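PDB 1GXM: pectate lyase from Cellvibrio cellulosa, which cleaves pectate, the polygalacturonate of plant cell walls, by beta-elimination, the chain given here being the catalytic module of a longer protein. Local coordinates for residues R12-A21 against A224-T232; I71-V81 against N133-V143. One frame throughout, in Å; residues are numbered along the deposited sequence.

Overall arrangement
Starting near the N terminus, the chain passes through residues 12-21, an irregular run with a tight turn that leads into helix 20-28, and more than 200 residues later it returns to the same place as residues 224-232, the end of helix 219-226 and the turn beyond it. Contact 1 thus closes a long loop. Contact 2 is nested inside that loop: residues 71-81 meet 133-143 across a much shorter excursion, joining the starts of helices 77-90 and 136-148. The centres lie about 17 Å apart, yet the two contacts touch. Ala21 packs on Tyr139 and Thr142, and Phe225 on Leu141 and Thr142, so helix 136-148 ties the terminal segment and helix 219-226 to helix 77-90, its partner in contact 2.

Contact 1. Residues R12-A21 against A224-T232; sequences RMLTLDGNPA and AFLMTQPQT
Asn19 holds its CG extended from its own backbone N (chi1 180°), which carries the amide across to Ala224, while Gln231 bends at chi2 (-65°), which turns its amide back to Leu226 and Gln229. The Asn19 amide is held through both its nitrogen and its oxygen. Asn19 ND2 gives a nearly straight bond to Ala224 O (2.9 Å, 169°), with the oxygen in the amide plane, and a second one to a water shared with Thr15 O and Met227 O; OD1 caps helix 20-28 through Ala22 N and, weakly, Ala21 N. Leu14 lays CD1 3.9 Å from Met227 CB and, crossing the Gln231 side chain at about a right angle, 3.8 Å from Gln231 CD. The amide thus touched has its own bonds: Gln231 NE2 to Gln229 O (2.8 Å) and Leu226 O (2.9 Å), and OE1 to Tyr331. At the outer end Gln231 N donates to Arg12 O (2.7 Å); in one of two conformers, Arg12 NE and NH2 may add weak bonds to Gln231 O, and NH2 pairs with Glu236. The example shows an irregular chain joined to a helix end without a sheet: the Asn19 amide takes Ala224 O, one water Met227 O, and the Gln231 amide Leu226 O and Gln229 O.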
loop_
_atom_site.group_PDB
_atom_site.type_symbol
_atom_site.label_atom_id
_atom_site.label_comp_id
_atom_site.label_asym_id
_atom_site.label_seq_id
_atom_site.Cartn_x
_atom_site.Cartn_y
_atom_site.Cartn_z
ATOM N N ARG A 12 8.956 -8.099 20.976
ATOM C CA ARG A 12 7.724 -8.011 20.213
ATOM C C ARG A 12 8.011 -7.602 18.746
ATOM O O ARG A 12 7.127 -7.089 18.085
ATOM C CB ARG A 12 6.758 -7.024 20.889
ATOM C CG ARG A 12 6.400 -7.328 22.349
ATOM C CD ARG A 12 5.705 -8.652 22.608
ATOM N NE ARG A 12 4.408 -8.835 21.947
ATOM C CZ ARG A 12 3.931 -9.998 21.480
ATOM N NH1 ARG A 12 4.592 -11.143 21.636
ATOM N NH2 ARG A 12 2.760 -10.022 20.859
ATOM N N MET A 13 9.225 -7.831 18.237
ATOM C CA MET A 13 9.589 -7.424 16.865
ATOM C C MET A 13 9.788 -8.622 15.948
ATOM O O MET A 13 10.592 -9.500 16.218
ATOM C CB MET A 13 10.861 -6.578 16.835
ATOM C CG MET A 13 10.735 -5.252 17.552
ATOM S SD MET A 13 9.502 -4.187 16.870
ATOM C CE MET A 13 10.303 -3.574 15.458
ATOM N N LEU A 14 9.069 -8.630 14.836
ATOM C CA LEU A 14 9.189 -9.691 13.848
ATOM C C LEU A 14 10.325 -9.390 12.902
ATOM O O LEU A 14 10.674 -8.229 12.674
ATOM C CB LEU A 14 7.895 -9.790 13.039
ATOM C CG LEU A 14 6.658 -10.108 13.861
ATOM C CD1 LEU A 14 5.415 -9.981 12.998
ATOM C CD2 LEU A 14 6.777 -11.501 14.467
ATOM N N THR A 15 10.884 -10.441 12.317
ATOM C CA THR A 15 11.886 -10.266 11.282
ATOM C C THR A 15 11.331 -9.476 10.104
ATOM O O THR A 15 10.152 -9.573 9.772
ATOM C CB THR A 15 12.428 -11.626 10.809
ATOM O OG1 THR A 15 13.514 -11.416 9.901
ATOM C CG2 THR A 15 11.386 -12.408 10.002
ATOM N N LEU A 16 12.194 -8.689 9.489
ATOM C CA LEU A 16 11.858 -8.003 8.257
ATOM C C LEU A 16 12.229 -8.851 7.045
ATOM O O LEU A 16 11.891 -8.504 5.917
ATOM C CB LEU A 16 12.561 -6.652 8.196
ATOM C CG LEU A 16 12.099 -5.625 9.233
ATOM C CD1 LEU A 16 13.041 -4.417 9.213
ATOM C CD2 LEU A 16 10.644 -5.190 9.021
ATOM N N ASP A 17 12.927 -9.959 7.282
ATOM C CA ASP A 17 13.290 -10.878 6.210
ATOM C C ASP A 17 12.053 -11.588 5.669
ATOM O O ASP A 17 11.432 -12.381 6.368
ATOM C CB ASP A 17 14.294 -11.920 6.708
ATOM C CG ASP A 17 14.823 -12.806 5.583
ATOM O OD1 ASP A 17 15.136 -12.260 4.513
ATOM O OD2 ASP A 17 14.961 -14.051 5.676
ATOM N N GLY A 18 11.726 -11.307 4.414
ATOM C CA GLY A 18 10.526 -11.815 3.770
ATOM C C GLY A 18 9.301 -10.911 3.873
ATOM O O GLY A 18 8.245 -11.231 3.365
ATOM N N ASN A 19 9.434 -9.785 4.554
ATOM C CA ASN A 19 8.297 -8.896 4.718
ATOM C C ASN A 19 8.065 -8.146 3.414
ATOM O O ASN A 19 8.964 -7.469 2.929
ATOM C CB ASN A 19 8.545 -7.927 5.861
ATOM C CG ASN A 19 7.391 -6.971 6.066
ATOM O OD1 ASN A 19 7.031 -6.220 5.168
ATOM N ND2 ASN A 19 6.817 -6.983 7.261
ATOM N N PRO A 20 6.893 -8.290 2.811
ATOM C CA PRO A 20 6.646 -7.680 1.500
ATOM C C PRO A 20 6.894 -6.176 1.430
ATOM O O PRO A 20 7.358 -5.655 0.415
ATOM C CB PRO A 20 5.174 -8.005 1.238
ATOM C CG PRO A 20 4.935 -9.219 1.994
ATOM C CD PRO A 20 5.754 -9.128 3.228
ATOM N N ALA A 21 6.528 -5.464 2.489
ATOM C CA ALA A 21 6.719 -4.018 2.524
ATOM C C ALA A 21 8.201 -3.653 2.600
ATOM O O ALA A 21 8.660 -2.736 1.939
ATOM C CB ALA A 21 5.959 -3.437 3.691
ATOM N N ALA A 224 1.547 -6.502 6.036
ATOM C CA ALA A 224 2.995 -6.455 5.992
ATOM C C ALA A 224 3.485 -5.239 6.783
ATOM O O ALA A 224 4.421 -5.339 7.574
ATOM C CB ALA A 224 3.464 -6.396 4.565
ATOM N N PHE A 225 2.863 -4.085 6.588
ATOM C CA PHE A 225 3.222 -2.921 7.386
ATOM C C PHE A 225 3.026 -3.177 8.879
ATOM O O PHE A 225 3.896 -2.868 9.684
ATOM C CB PHE A 225 2.432 -1.677 7.002
ATOM C CG PHE A 225 2.554 -0.620 8.030
ATOM C CD1 PHE A 225 3.755 0.032 8.220
ATOM C CD2 PHE A 225 1.515 -0.382 8.900
ATOM C CE1 PHE A 225 3.895 0.939 9.261
ATOM C CE2 PHE A 225 1.658 0.501 9.931
ATOM C CZ PHE A 225 2.844 1.176 10.092
ATOM N N LEU A 226 1.884 -3.716 9.260
ATOM C CA LEU A 226 1.646 -3.993 10.675
ATOM C C LEU A 226 2.686 -4.908 11.252
ATOM O O LEU A 226 3.057 -4.752 12.412
ATOM C CB LEU A 226 0.260 -4.560 10.915
ATOM C CG LEU A 226 -0.888 -3.578 10.758
ATOM C CD1 LEU A 226 -2.185 -4.375 10.923
ATOM C CD2 LEU A 226 -0.838 -2.415 11.731
ATOM N N MET A 227 3.175 -5.839 10.452
ATOM C CA MET A 227 4.173 -6.783 10.876
ATOM C C MET A 227 5.559 -6.151 11.051
ATOM O O MET A 227 6.438 -6.808 11.601
ATOM C CB MET A 227 4.207 -7.968 9.918
ATOM C CG MET A 227 2.987 -8.828 10.077
ATOM S SD MET A 227 2.792 -10.085 8.838
ATOM C CE MET A 227 3.654 -11.465 9.557
ATOM N N THR A 228 5.752 -4.910 10.611
ATOM C CA THR A 228 6.995 -4.193 10.886
ATOM C C THR A 228 6.939 -3.513 12.261
ATOM O O THR A 228 7.961 -3.042 12.749
ATOM C CB THR A 228 7.320 -3.097 9.841
ATOM O OG1 THR A 228 6.387 -2.007 9.974
ATOM C CG2 THR A 228 7.250 -3.602 8.373
ATOM N N GLN A 229 5.753 -3.404 12.841
ATOM C CA GLN A 229 5.554 -2.648 14.073
ATOM C C GLN A 229 5.788 -3.492 15.305
ATOM O O GLN A 229 5.727 -4.722 15.248
ATOM C CB GLN A 229 4.141 -2.068 14.099
ATOM C CG GLN A 229 3.913 -1.081 12.991
ATOM C CD GLN A 229 4.935 0.048 13.075
ATOM O OE1 GLN A 229 4.879 0.853 13.999
ATOM N NE2 GLN A 229 5.893 0.073 12.160
ATOM N N PRO A 230 6.092 -2.832 16.428
ATOM C CA PRO A 230 6.093 -3.549 17.697
ATOM C C PRO A 230 4.777 -4.278 17.847
ATOM O O PRO A 230 3.717 -3.668 17.712
ATOM C CB PRO A 230 6.230 -2.428 18.733
ATOM C CG PRO A 230 6.907 -1.322 18.032
ATOM C CD PRO A 230 6.413 -1.407 16.617
ATOM N N GLN A 231 4.868 -5.575 18.084
ATOM C CA GLN A 231 3.695 -6.435 18.133
ATOM C C GLN A 231 3.021 -6.369 19.501
ATOM O O GLN A 231 3.117 -7.273 20.300
ATOM C CB GLN A 231 4.051 -7.865 17.760
ATOM C CG GLN A 231 4.560 -8.011 16.340
ATOM C CD GLN A 231 3.500 -7.678 15.308
ATOM O OE1 GLN A 231 2.509 -8.400 15.178
ATOM N NE2 GLN A 231 3.703 -6.587 14.583
ATOM N N THR A 232 2.291 -5.302 19.720
ATOM C CA THR A 232 1.483 -5.175 20.914
ATOM C C THR A 232 0.411 -6.259 20.873
ATOM O O THR A 232 0.153 -6.869 19.824
ATOM C CB THR A 232 0.794 -3.802 20.984
ATOM O OG1 THR A 232 -0.173 -3.687 19.935
ATOM C CG2 THR A 232 1.752 -2.638 20.739
HETATM O O HOH W 1 7.611 -6.378 14.045
HETATM O O HOH W 2 9.972 -5.716 12.670
HETATM O O HOH W 3 7.959 -8.077 9.634
#

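Contact 2. Residues I71-V81 against N133-V143; sequences IDNGATITEMV and NDNGMAYALTV
Ile77 drops into the hollow formed by Gly136, Tyr139, Ala140 and Val143, the diamond of a knobs-into-holes fit. Its branches divide the hollow between them. CG1 stands between the backbone N and the carbonyl carbon (chi1 58°), which sends Ile77 CD1 to Tyr139 CB (3.7 Å) and leaves CG2 to rest on Ala140, 3.6 Å from its CA. Val143 returns the bump: it fits between Ile77, Met80 and Val81, its CG2 meeting Val81 CG2 at 3.7 Å and its CG1 facing the thioether end of Met80, a side chain modelled in two conformers. The helix segments 77-81 and 136-143 run nearly parallel, 19° apart, with axes 10.4 Å apart at closest approach, consistent with the helical alpha/alpha toroid of this family. Where helix 136-148 begins, Gly136 has no side chain, and the CD1 methyl of Ile71 lies against the backbone, 3.5 Å from Gly136 C. Tyr139 offers only its CB to Ile77; its ring leads away and stacks with Trp24 of helix 20-28.

Ahead of the first helical turns, much of the join is made through water. One molecule joins Ile71 O and Gly74 N to Asp134 O, another joins Ile71 O to Asn133 O, and a third links Asp72 OD1 to Asn133 ND2, while Asp72 OD2 forms a salt bridge with Lys52. The chemistry changes along the interface: methyl groups interlock between the helices, whereas their leading loops are matched through backbone and side-chain polar groups bridged by water.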
loop_
_atom_site.group_PDB
_atom_site.type_symbol
_atom_site.label_atom_id
_atom_site.label_comp_id
_atom_site.label_asym_id
_atom_site.label_seq_id
_atom_site.Cartn_x
_atom_site.Cartn_y
_atom_site.Cartn_z
ATOM N N ILE A 71 0.700 9.521 -3.677
ATOM C CA ILE A 71 1.265 8.219 -3.348
ATOM C C ILE A 71 0.651 7.112 -4.205
ATOM O O ILE A 71 0.833 5.929 -3.931
ATOM C CB ILE A 71 1.115 7.913 -1.854
ATOM C CG1 ILE A 71 -0.329 7.989 -1.410
ATOM C CG2 ILE A 71 1.958 8.884 -1.050
ATOM C CD1 ILE A 71 -0.573 7.376 -0.041
ATOM N N ASP A 72 -0.043 7.492 -5.261
ATOM C CA ASP A 72 -0.548 6.509 -6.202
ATOM C C ASP A 72 0.566 6.018 -7.109
ATOM O O ASP A 72 1.511 6.736 -7.410
ATOM C CB ASP A 72 -1.670 7.087 -7.015
ATOM C CG ASP A 72 -2.411 6.038 -7.808
ATOM O OD1 ASP A 72 -2.463 4.850 -7.396
ATOM O OD2 ASP A 72 -2.933 6.355 -8.868
ATOM N N ASN A 73 0.439 4.774 -7.551
ATOM C CA ASN A 73 1.400 4.201 -8.499
ATOM C C ASN A 73 2.852 4.363 -8.041
ATOM O O ASN A 73 3.736 4.651 -8.853
ATOM C CB ASN A 73 1.186 4.764 -9.905
ATOM C CG ASN A 73 1.769 3.861 -10.996
ATOM O OD1 ASN A 73 1.972 2.662 -10.779
ATOM N ND2 ASN A 73 2.027 4.437 -12.174
ATOM N N GLY A 74 3.070 4.195 -6.740
ATOM C CA GLY A 74 4.394 4.242 -6.134
ATOM C C GLY A 74 4.991 5.624 -6.040
ATOM O O GLY A 74 6.124 5.780 -5.606
ATOM N N ALA A 75 4.256 6.642 -6.452
ATOM C CA ALA A 75 4.801 7.985 -6.457
ATOM C C ALA A 75 5.113 8.450 -5.041
ATOM O O ALA A 75 4.483 8.028 -4.073
ATOM C CB ALA A 75 3.873 8.940 -7.126
ATOM N N THR A 76 6.109 9.331 -4.979
ATOM C CA THR A 76 6.620 9.971 -3.782
ATOM C C THR A 76 7.399 8.984 -2.934
ATOM O O THR A 76 8.584 9.189 -2.652
ATOM C CB THR A 76 5.526 10.671 -2.973
ATOM O OG1 THR A 76 4.927 11.683 -3.792
ATOM C CG2 THR A 76 6.148 11.443 -1.799
ATOM N N ILE A 77 6.751 7.900 -2.547
ATOM C CA ILE A 77 7.373 6.922 -1.678
ATOM C C ILE A 77 8.565 6.252 -2.351
ATOM O O ILE A 77 9.583 6.017 -1.701
ATOM C CB ILE A 77 6.341 5.906 -1.124
ATOM C CG1 ILE A 77 5.598 5.161 -2.235
ATOM C CG2 ILE A 77 5.385 6.646 -0.203
ATOM C CD1 ILE A 77 4.688 4.031 -1.736
ATOM N N THR A 78 8.478 5.995 -3.643
ATOM C CA THR A 78 9.582 5.358 -4.342
ATOM C C THR A 78 10.702 6.363 -4.544
ATOM O O THR A 78 11.849 6.083 -4.242
ATOM C CB THR A 78 9.129 4.821 -5.679
ATOM O OG1 THR A 78 8.010 3.945 -5.503
ATOM C CG2 THR A 78 10.219 3.962 -6.287
ATOM N N GLU A 79 10.362 7.533 -5.065
ATOM C CA GLU A 79 11.355 8.576 -5.314
ATOM C C GLU A 79 12.131 8.925 -4.058
ATOM O O GLU A 79 13.355 9.102 -4.098
ATOM C CB GLU A 79 10.699 9.850 -5.872
ATOM C CG GLU A 79 10.204 9.734 -7.300
ATOM C CD GLU A 79 8.801 9.209 -7.436
ATOM O OE1 GLU A 79 8.278 8.603 -6.486
ATOM O OE2 GLU A 79 8.218 9.392 -8.516
ATOM N N MET A 80 11.456 9.014 -2.927
ATOM C CA MET A 80 12.142 9.463 -1.714
ATOM C C MET A 80 13.096 8.394 -1.191
ATOM O O MET A 80 14.161 8.731 -0.664
ATOM C CB MET A 80 11.184 9.978 -0.649
ATOM C CG MET A 80 10.689 8.940 0.277
ATOM S SD MET A 80 9.177 9.449 0.945
ATOM C CE MET A 80 9.700 10.198 2.474
ATOM N N VAL A 81 12.737 7.121 -1.341
ATOM C CA VAL A 81 13.597 6.048 -0.875
ATOM C C VAL A 81 14.829 6.023 -1.775
ATOM O O VAL A 81 15.966 5.940 -1.314
ATOM C CB VAL A 81 12.863 4.697 -0.884
ATOM C CG1 VAL A 81 13.830 3.545 -0.660
ATOM C CG2 VAL A 81 11.773 4.690 0.183
ATOM N N ASN A 133 -5.048 1.595 -1.600
ATOM C CA ASN A 133 -4.863 1.293 -2.998
ATOM C C ASN A 133 -3.434 1.442 -3.434
ATOM O O ASN A 133 -2.768 2.406 -3.094
ATOM C CB ASN A 133 -5.726 2.235 -3.832
ATOM C CG ASN A 133 -5.880 1.769 -5.238
ATOM O OD1 ASN A 133 -6.539 0.766 -5.489
ATOM N ND2 ASN A 133 -5.295 2.484 -6.174
ATOM N N ASP A 134 -2.978 0.472 -4.220
ATOM C CA ASP A 134 -1.613 0.439 -4.736
ATOM C C ASP A 134 -0.573 0.524 -3.633
ATOM O O ASP A 134 0.496 1.092 -3.796
ATOM C CB ASP A 134 -1.392 1.566 -5.735
ATOM C CG ASP A 134 -0.458 1.129 -6.851
ATOM O OD1 ASP A 134 -0.075 1.979 -7.666
ATOM O OD2 ASP A 134 -0.052 -0.048 -6.978
ATOM N N ASN A 135 -0.895 -0.063 -2.496
ATOM C CA ASN A 135 -0.037 -0.079 -1.324
ATOM C C ASN A 135 0.348 1.308 -0.829
ATOM O O ASN A 135 1.326 1.450 -0.122
ATOM C CB ASN A 135 1.215 -0.921 -1.598
ATOM C CG ASN A 135 0.897 -2.352 -1.801
ATOM O OD1 ASN A 135 0.091 -2.932 -1.058
ATOM N ND2 ASN A 135 1.520 -2.956 -2.804
ATOM N N GLY A 136 -0.449 2.316 -1.148
ATOM C CA GLY A 136 -0.041 3.679 -0.876
ATOM C C GLY A 136 0.170 3.966 0.601
ATOM O O GLY A 136 1.265 4.275 1.051
ATOM N N MET A 137 -0.897 3.873 1.378
ATOM C CA MET A 137 -0.778 4.209 2.776
ATOM C C MET A 137 0.176 3.265 3.497
ATOM O O MET A 137 0.989 3.697 4.302
ATOM C CB MET A 137 -2.135 4.228 3.453
ATOM C CG MET A 137 -2.071 4.596 4.907
ATOM S SD MET A 137 -3.683 5.044 5.549
ATOM C CE MET A 137 -3.283 5.118 7.260
ATOM N N ALA A 138 0.057 1.971 3.251
ATOM C CA ALA A 138 0.874 1.020 3.969
ATOM C C ALA A 138 2.344 1.228 3.669
ATOM O O ALA A 138 3.174 1.164 4.567
ATOM C CB ALA A 138 0.474 -0.404 3.642
ATOM N N TYR A 139 2.697 1.478 2.417
ATOM C CA TYR A 139 4.108 1.573 2.076
ATOM C C TYR A 139 4.630 2.953 2.439
ATOM O O TYR A 139 5.783 3.073 2.791
ATOM C CB TYR A 139 4.380 1.205 0.618
ATOM C CG TYR A 139 4.283 -0.281 0.318
ATOM C CD1 TYR A 139 3.829 -1.214 1.260
ATOM C CD2 TYR A 139 4.603 -0.737 -0.944
ATOM C CE1 TYR A 139 3.728 -2.571 0.937
ATOM C CE2 TYR A 139 4.506 -2.067 -1.265
ATOM C CZ TYR A 139 4.064 -2.983 -0.315
ATOM O OH TYR A 139 3.965 -4.317 -0.639
ATOM N N ALA A 140 3.784 3.976 2.405
ATOM C CA ALA A 140 4.178 5.296 2.918
ATOM C C ALA A 140 4.518 5.212 4.400
ATOM O O ALA A 140 5.499 5.781 4.858
ATOM C CB ALA A 140 3.110 6.306 2.695
ATOM N N LEU A 141 3.688 4.513 5.157
ATOM C CA LEU A 141 3.960 4.334 6.573
ATOM C C LEU A 141 5.218 3.532 6.785
ATOM O O LEU A 141 5.940 3.755 7.740
ATOM C CB LEU A 141 2.784 3.690 7.305
ATOM C CG LEU A 141 1.532 4.541 7.353
ATOM C CD1 LEU A 141 0.412 3.759 7.952
ATOM C CD2 LEU A 141 1.769 5.810 8.149
ATOM N N THR A 142 5.475 2.567 5.915
ATOM C CA THR A 142 6.686 1.763 5.993
ATOM C C THR A 142 7.908 2.654 5.801
ATOM O O THR A 142 8.890 2.553 6.537
ATOM C CB THR A 142 6.662 0.654 4.947
ATOM O OG1 THR A 142 5.570 -0.237 5.229
ATOM C CG2 THR A 142 7.918 -0.233 5.015
ATOM N N VAL A 143 7.853 3.543 4.821
ATOM C CA VAL A 143 8.958 4.478 4.595
ATOM C C VAL A 143 9.178 5.309 5.856
ATOM O O VAL A 143 10.315 5.460 6.333
ATOM C CB VAL A 143 8.693 5.396 3.400
ATOM C CG1 VAL A 143 9.764 6.461 3.321
ATOM C CG2 VAL A 143 8.646 4.603 2.112
HETATM O O HOH W 4 1.726 3.440 -4.395
HETATM O O HOH W 5 -2.045 5.010 -3.477
HETATM O O HOH W 6 -3.479 4.755 -5.044
#